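Local coordinates for 361aa long hypothetical D-aminopeptidase (Pyrococcus horikoshii, PDB 2DRH), which is of unknown function but probably acts as an aminopeptidase of the S58 (DmpA) type, at residues Lys79-Glu93 against Thr126-Asp138. Numbering follows the deposited sequence.
Sequences KPVGLIQLWELGTIE and TGSVNPLVLECND
V81 and V133 form a single antiparallel bridge, a hydrogen-bonded pair in which V81 N donates to V133 O (2.7 Å) and V133 N returns the bond to V81 O. Their side chains meet CB to CB, and P80 CB lies 4.0 Å from L134 CG. G82 takes the N-cap position of helix 83-89 with a positive phi suited to glycine; with no side chain in the way, its CA makes a CA-H...O contact with P131 O. N130 reaches this turn with CG anti to its backbone N (chi1 -175°): ND2 gives G82 O a nearly straight bond of 2.9 Å, on a lone pair in the carbonyl plane, while a water joins N130 OD1 to Q85 N. The amides of Q85 and N130 stack, their planes 21° apart. Strand 132-136 is an outermost strand, within this chain, of a four-stranded mixed sheet, parallel to strand 96-100; the bridge adds the loop before helix 83-89 along its other edge. At the C-terminal end of 79-93, E93 OE2 accepts a hydrogen bond from N130 N (2.8 Å) on its anti side; OE1 forms a salt bridge with K66. L132 CD2 packs 3.6 Å from I92 CD1, with L86 CD1 also nearby. The E135 chain bends at chi2 (58°), and OE2 accepts a 2.8 Å hydrogen bond from K79 N above the carboxylate plane; K79 NZ extends to Q85 OE1 and S128 OG of a second subunit.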
loop_
_atom_site.group_PDB
_atom_site.type_symbol
_atom_site.label_atom_id
_atom_site.label_comp_id
_atom_site.label_asym_id
_atom_site.label_seq_id
_atom_site.Cartn_x
_atom_site.Cartn_y
_atom_site.Cartn_z
ATOM N N LYS A 79 -12.533 -6.835 -10.192
ATOM C CA LYS A 79 -13.589 -6.100 -9.502
ATOM C C LYS A 79 -14.013 -6.795 -8.196
ATOM O O LYS A 79 -15.172 -7.188 -8.034
ATOM C CB LYS A 79 -14.812 -5.958 -10.418
ATOM C CG LYS A 79 -14.633 -5.022 -11.630
ATOM C CD LYS A 79 -13.533 -5.475 -12.611
ATOM C CE LYS A 79 -13.749 -4.835 -14.014
ATOM N NZ LYS A 79 -12.618 -5.106 -14.956
ATOM N N PRO A 80 -13.078 -6.966 -7.252
ATOM C CA PRO A 80 -13.445 -7.624 -5.989
ATOM C C PRO A 80 -14.239 -6.704 -5.062
ATOM O O PRO A 80 -14.081 -5.485 -5.084
ATOM C CB PRO A 80 -12.093 -8.007 -5.393
ATOM C CG PRO A 80 -11.213 -6.864 -5.853
ATOM C CD PRO A 80 -11.629 -6.698 -7.312
ATOM N N VAL A 81 -15.093 -7.312 -4.249
ATOM C CA VAL A 81 -15.914 -6.599 -3.296
ATOM C C VAL A 81 -15.529 -7.089 -1.896
ATOM O O VAL A 81 -15.498 -8.300 -1.648
ATOM C CB VAL A 81 -17.407 -6.908 -3.540
ATOM C CG1 VAL A 81 -18.272 -6.184 -2.517
ATOM C CG2 VAL A 81 -17.788 -6.515 -4.961
ATOM N N GLY A 82 -15.213 -6.156 -1.003
ATOM C CA GLY A 82 -14.864 -6.523 0.359
ATOM C C GLY A 82 -13.414 -6.454 0.814
ATOM O O GLY A 82 -13.151 -6.613 2.004
ATOM N N LEU A 83 -12.468 -6.207 -0.087
ATOM C CA LEU A 83 -11.062 -6.164 0.330
ATOM C C LEU A 83 -10.623 -4.990 1.208
ATOM O O LEU A 83 -9.739 -5.150 2.058
ATOM C CB LEU A 83 -10.135 -6.223 -0.889
ATOM C CG LEU A 83 -10.183 -7.473 -1.766
ATOM C CD1 LEU A 83 -9.218 -7.287 -2.928
ATOM C CD2 LEU A 83 -9.826 -8.709 -0.942
ATOM N N ILE A 84 -11.208 -3.810 1.017
ATOM C CA ILE A 84 -10.782 -2.670 1.822
ATOM C C ILE A 84 -10.953 -2.886 3.331
ATOM O O ILE A 84 -10.062 -2.552 4.112
ATOM C CB ILE A 84 -11.499 -1.367 1.372
ATOM C CG1 ILE A 84 -10.808 -0.794 0.123
ATOM C CG2 ILE A 84 -11.461 -0.331 2.471
ATOM C CD1 ILE A 84 -10.662 -1.789 -1.033
ATOM N N GLN A 85 -12.079 -3.445 3.750
ATOM C CA GLN A 85 -12.278 -3.669 5.177
ATOM C C GLN A 85 -11.465 -4.872 5.639
ATOM O O GLN A 85 -11.035 -4.926 6.783
ATOM C CB GLN A 85 -13.765 -3.874 5.510
ATOM C CG GLN A 85 -14.052 -3.908 7.027
ATOM C CD GLN A 85 -15.521 -3.725 7.360
ATOM O OE1 GLN A 85 -16.165 -2.782 6.887
ATOM N NE2 GLN A 85 -16.064 -4.626 8.187
ATOM N N LEU A 86 -11.255 -5.838 4.752
ATOM C CA LEU A 86 -10.470 -7.006 5.118
ATOM C C LEU A 86 -9.091 -6.509 5.568
ATOM O O LEU A 86 -8.574 -6.907 6.634
ATOM C CB LEU A 86 -10.344 -7.963 3.921
ATOM C CG LEU A 86 -9.767 -9.357 4.208
ATOM C CD1 LEU A 86 -10.186 -10.324 3.120
ATOM C CD2 LEU A 86 -8.246 -9.290 4.318
ATOM N N TRP A 87 -8.515 -5.611 4.769
ATOM C CA TRP A 87 -7.207 -5.046 5.076
ATOM C C TRP A 87 -7.196 -4.151 6.311
ATOM O O TRP A 87 -6.254 -4.196 7.110
ATOM C CB TRP A 87 -6.664 -4.244 3.888
ATOM C CG TRP A 87 -6.137 -5.093 2.764
ATOM C CD1 TRP A 87 -5.361 -6.210 2.876
ATOM C CD2 TRP A 87 -6.277 -4.841 1.357
ATOM N NE1 TRP A 87 -5.007 -6.671 1.628
ATOM C CE2 TRP A 87 -5.557 -5.848 0.679
ATOM C CE3 TRP A 87 -6.941 -3.861 0.606
ATOM C CZ2 TRP A 87 -5.478 -5.903 -0.719
ATOM C CZ3 TRP A 87 -6.862 -3.918 -0.787
ATOM C CH2 TRP A 87 -6.138 -4.930 -1.429
ATOM N N GLU A 88 -8.235 -3.334 6.463
ATOM C CA GLU A 88 -8.315 -2.411 7.589
ATOM C C GLU A 88 -8.508 -3.106 8.939
ATOM O O GLU A 88 -7.814 -2.787 9.911
ATOM C CB GLU A 88 -9.459 -1.416 7.375
ATOM C CG GLU A 88 -9.501 -0.295 8.419
ATOM C CD GLU A 88 -8.403 0.741 8.217
ATOM O OE1 GLU A 88 -8.363 1.348 7.121
ATOM O OE2 GLU A 88 -7.590 0.958 9.152
ATOM N N LEU A 89 -9.448 -4.048 8.997
ATOM C CA LEU A 89 -9.746 -4.757 10.243
ATOM C C LEU A 89 -9.024 -6.083 10.382
ATOM O O LEU A 89 -8.950 -6.636 11.476
ATOM C CB LEU A 89 -11.252 -5.003 10.365
ATOM C CG LEU A 89 -12.176 -3.789 10.423
ATOM C CD1 LEU A 89 -13.618 -4.261 10.507
ATOM C CD2 LEU A 89 -11.842 -2.936 11.635
ATOM N N GLY A 90 -8.501 -6.591 9.270
ATOM C CA GLY A 90 -7.789 -7.853 9.282
ATOM C C GLY A 90 -8.694 -9.060 9.422
ATOM O O GLY A 90 -8.243 -10.136 9.822
ATOM N N THR A 91 -9.967 -8.911 9.079
ATOM C CA THR A 91 -10.893 -10.029 9.234
ATOM C C THR A 91 -11.842 -10.292 8.073
ATOM O O THR A 91 -12.007 -9.453 7.182
ATOM C CB THR A 91 -11.749 -9.831 10.489
ATOM O OG1 THR A 91 -12.369 -8.540 10.430
ATOM C CG2 THR A 91 -10.885 -9.913 11.757
ATOM N N ILE A 92 -12.446 -11.481 8.097
ATOM C CA ILE A 92 -13.441 -11.908 7.115
ATOM C C ILE A 92 -14.662 -12.263 7.960
ATOM O O ILE A 92 -14.546 -13.021 8.929
ATOM C CB ILE A 92 -12.966 -13.137 6.308
ATOM C CG1 ILE A 92 -11.966 -12.690 5.233
ATOM C CG2 ILE A 92 -14.155 -13.838 5.667
ATOM C CD1 ILE A 92 -11.477 -13.805 4.335
ATOM N N GLU A 93 -15.822 -11.710 7.604
ATOM C CA GLU A 93 -17.039 -11.917 8.387
ATOM C C GLU A 93 -18.222 -12.428 7.592
ATOM O O GLU A 93 -19.374 -12.297 8.019
ATOM C CB GLU A 93 -17.433 -10.602 9.068
ATOM C CG GLU A 93 -17.499 -9.412 8.115
ATOM C CD GLU A 93 -17.884 -8.115 8.808
ATOM O OE1 GLU A 93 -17.333 -7.825 9.898
ATOM O OE2 GLU A 93 -18.726 -7.379 8.253
ATOM N N THR A 126 -26.585 -3.067 15.691
ATOM C CA THR A 126 -25.150 -3.122 15.439
ATOM C C THR A 126 -24.843 -2.585 14.041
ATOM O O THR A 126 -25.750 -2.150 13.333
ATOM C CB THR A 126 -24.579 -4.540 15.586
ATOM O OG1 THR A 126 -23.148 -4.454 15.619
ATOM C CG2 THR A 126 -24.996 -5.428 14.428
ATOM N N GLY A 127 -23.569 -2.610 13.658
ATOM C CA GLY A 127 -23.159 -2.103 12.359
ATOM C C GLY A 127 -23.622 -2.900 11.152
ATOM O O GLY A 127 -24.456 -3.798 11.270
ATOM N N SER A 128 -23.077 -2.565 9.983
ATOM C CA SER A 128 -23.444 -3.246 8.745
ATOM C C SER A 128 -22.572 -4.479 8.535
ATOM O O SER A 128 -22.054 -5.048 9.491
ATOM C CB SER A 128 -23.300 -2.293 7.550
ATOM O OG SER A 128 -21.943 -1.953 7.322
ATOM N N VAL A 129 -22.405 -4.891 7.282
ATOM C CA VAL A 129 -21.598 -6.064 6.985
ATOM C C VAL A 129 -20.783 -5.899 5.714
ATOM O O VAL A 129 -21.208 -5.235 4.768
ATOM C CB VAL A 129 -22.484 -7.325 6.871
ATOM C CG1 VAL A 129 -23.519 -7.139 5.776
ATOM C CG2 VAL A 129 -21.622 -8.543 6.608
ATOM N N ASN A 130 -19.610 -6.525 5.704
ATOM C CA ASN A 130 -18.692 -6.449 4.577
ATOM C C ASN A 130 -18.682 -7.713 3.713
ATOM O O ASN A 130 -17.860 -8.608 3.906
ATOM C CB ASN A 130 -17.287 -6.154 5.105
ATOM C CG ASN A 130 -16.279 -5.926 3.997
ATOM O OD1 ASN A 130 -16.527 -5.163 3.056
ATOM N ND2 ASN A 130 -15.132 -6.578 4.105
ATOM N N PRO A 131 -19.606 -7.803 2.745
ATOM C CA PRO A 131 -19.655 -8.981 1.878
ATOM C C PRO A 131 -18.386 -9.120 1.050
ATOM O O PRO A 131 -17.879 -8.138 0.503
ATOM C CB PRO A 131 -20.894 -8.727 1.021
ATOM C CG PRO A 131 -20.975 -7.235 0.970
ATOM C CD PRO A 131 -20.671 -6.850 2.388
ATOM N N LEU A 132 -17.875 -10.343 0.967
ATOM C CA LEU A 132 -16.658 -10.616 0.218
ATOM C C LEU A 132 -16.973 -11.407 -1.041
ATOM O O LEU A 132 -17.389 -12.568 -0.978
ATOM C CB LEU A 132 -15.676 -11.386 1.096
ATOM C CG LEU A 132 -14.296 -11.753 0.551
ATOM C CD1 LEU A 132 -13.543 -10.510 0.064
ATOM C CD2 LEU A 132 -13.524 -12.438 1.679
ATOM N N VAL A 133 -16.759 -10.761 -2.185
ATOM C CA VAL A 133 -17.032 -11.345 -3.488
ATOM C C VAL A 133 -15.879 -11.087 -4.448
ATOM O O VAL A 133 -15.400 -9.955 -4.560
ATOM C CB VAL A 133 -18.306 -10.721 -4.096
ATOM C CG1 VAL A 133 -18.646 -11.391 -5.420
ATOM C CG2 VAL A 133 -19.462 -10.835 -3.112
ATOM N N LEU A 134 -15.437 -12.135 -5.138
ATOM C CA LEU A 134 -14.355 -12.025 -6.113
ATOM C C LEU A 134 -14.800 -12.663 -7.430
ATOM O O LEU A 134 -15.795 -13.388 -7.468
ATOM C CB LEU A 134 -13.078 -12.679 -5.586
ATOM C CG LEU A 134 -12.453 -11.906 -4.418
ATOM C CD1 LEU A 134 -12.913 -12.520 -3.103
ATOM C CD2 LEU A 134 -10.935 -11.938 -4.516
ATOM N N GLU A 135 -14.068 -12.407 -8.509
ATOM C CA GLU A 135 -14.508 -12.928 -9.788
ATOM C C GLU A 135 -13.485 -13.098 -10.889
ATOM O O GLU A 135 -12.337 -12.674 -10.777
ATOM C CB GLU A 135 -15.608 -12.019 -10.326
ATOM C CG GLU A 135 -15.229 -10.532 -10.326
ATOM C CD GLU A 135 -13.971 -10.223 -11.134
ATOM O OE1 GLU A 135 -13.896 -10.617 -12.315
ATOM O OE2 GLU A 135 -13.056 -9.578 -10.583
ATOM N N CYS A 136 -13.961 -13.710 -11.971
ATOM C CA CYS A 136 -13.198 -13.935 -13.193
ATOM C C CYS A 136 -14.183 -13.753 -14.364
ATOM O O CYS A 136 -15.387 -13.960 -14.210
ATOM C CB CYS A 136 -12.575 -15.332 -13.185
ATOM S SG CYS A 136 -11.097 -15.444 -12.121
ATOM N N ASN A 137 -13.679 -13.344 -15.524
ATOM C CA ASN A 137 -14.531 -13.097 -16.693
ATOM C C ASN A 137 -14.704 -14.367 -17.539
ATOM O O ASN A 137 -13.738 -14.863 -18.109
ATOM C CB ASN A 137 -13.889 -11.987 -17.541
ATOM C CG ASN A 137 -14.807 -11.464 -18.628
ATOM O OD1 ASN A 137 -15.660 -12.180 -19.139
ATOM N ND2 ASN A 137 -14.622 -10.207 -18.995
ATOM N N ASP A 138 -15.922 -14.898 -17.623
ATOM C CA ASP A 138 -16.158 -16.104 -18.419
ATOM C C ASP A 138 -16.782 -15.806 -19.786
ATOM O O ASP A 138 -17.326 -16.696 -20.437
ATOM C CB ASP A 138 -17.049 -17.098 -17.653
ATOM C CG ASP A 138 -18.267 -16.434 -17.021
ATOM O OD1 ASP A 138 -18.639 -15.326 -17.459
ATOM O OD2 ASP A 138 -18.857 -17.030 -16.088
HETATM O O HOH W 1 -14.648 -3.572 2.169
HETATM O O HOH W 2 -18.808 -4.538 8.756
HETATM O O HOH W 3 -14.700 -8.349 6.585
HETATM O O HOH W 4 -16.238 -10.648 5.001
#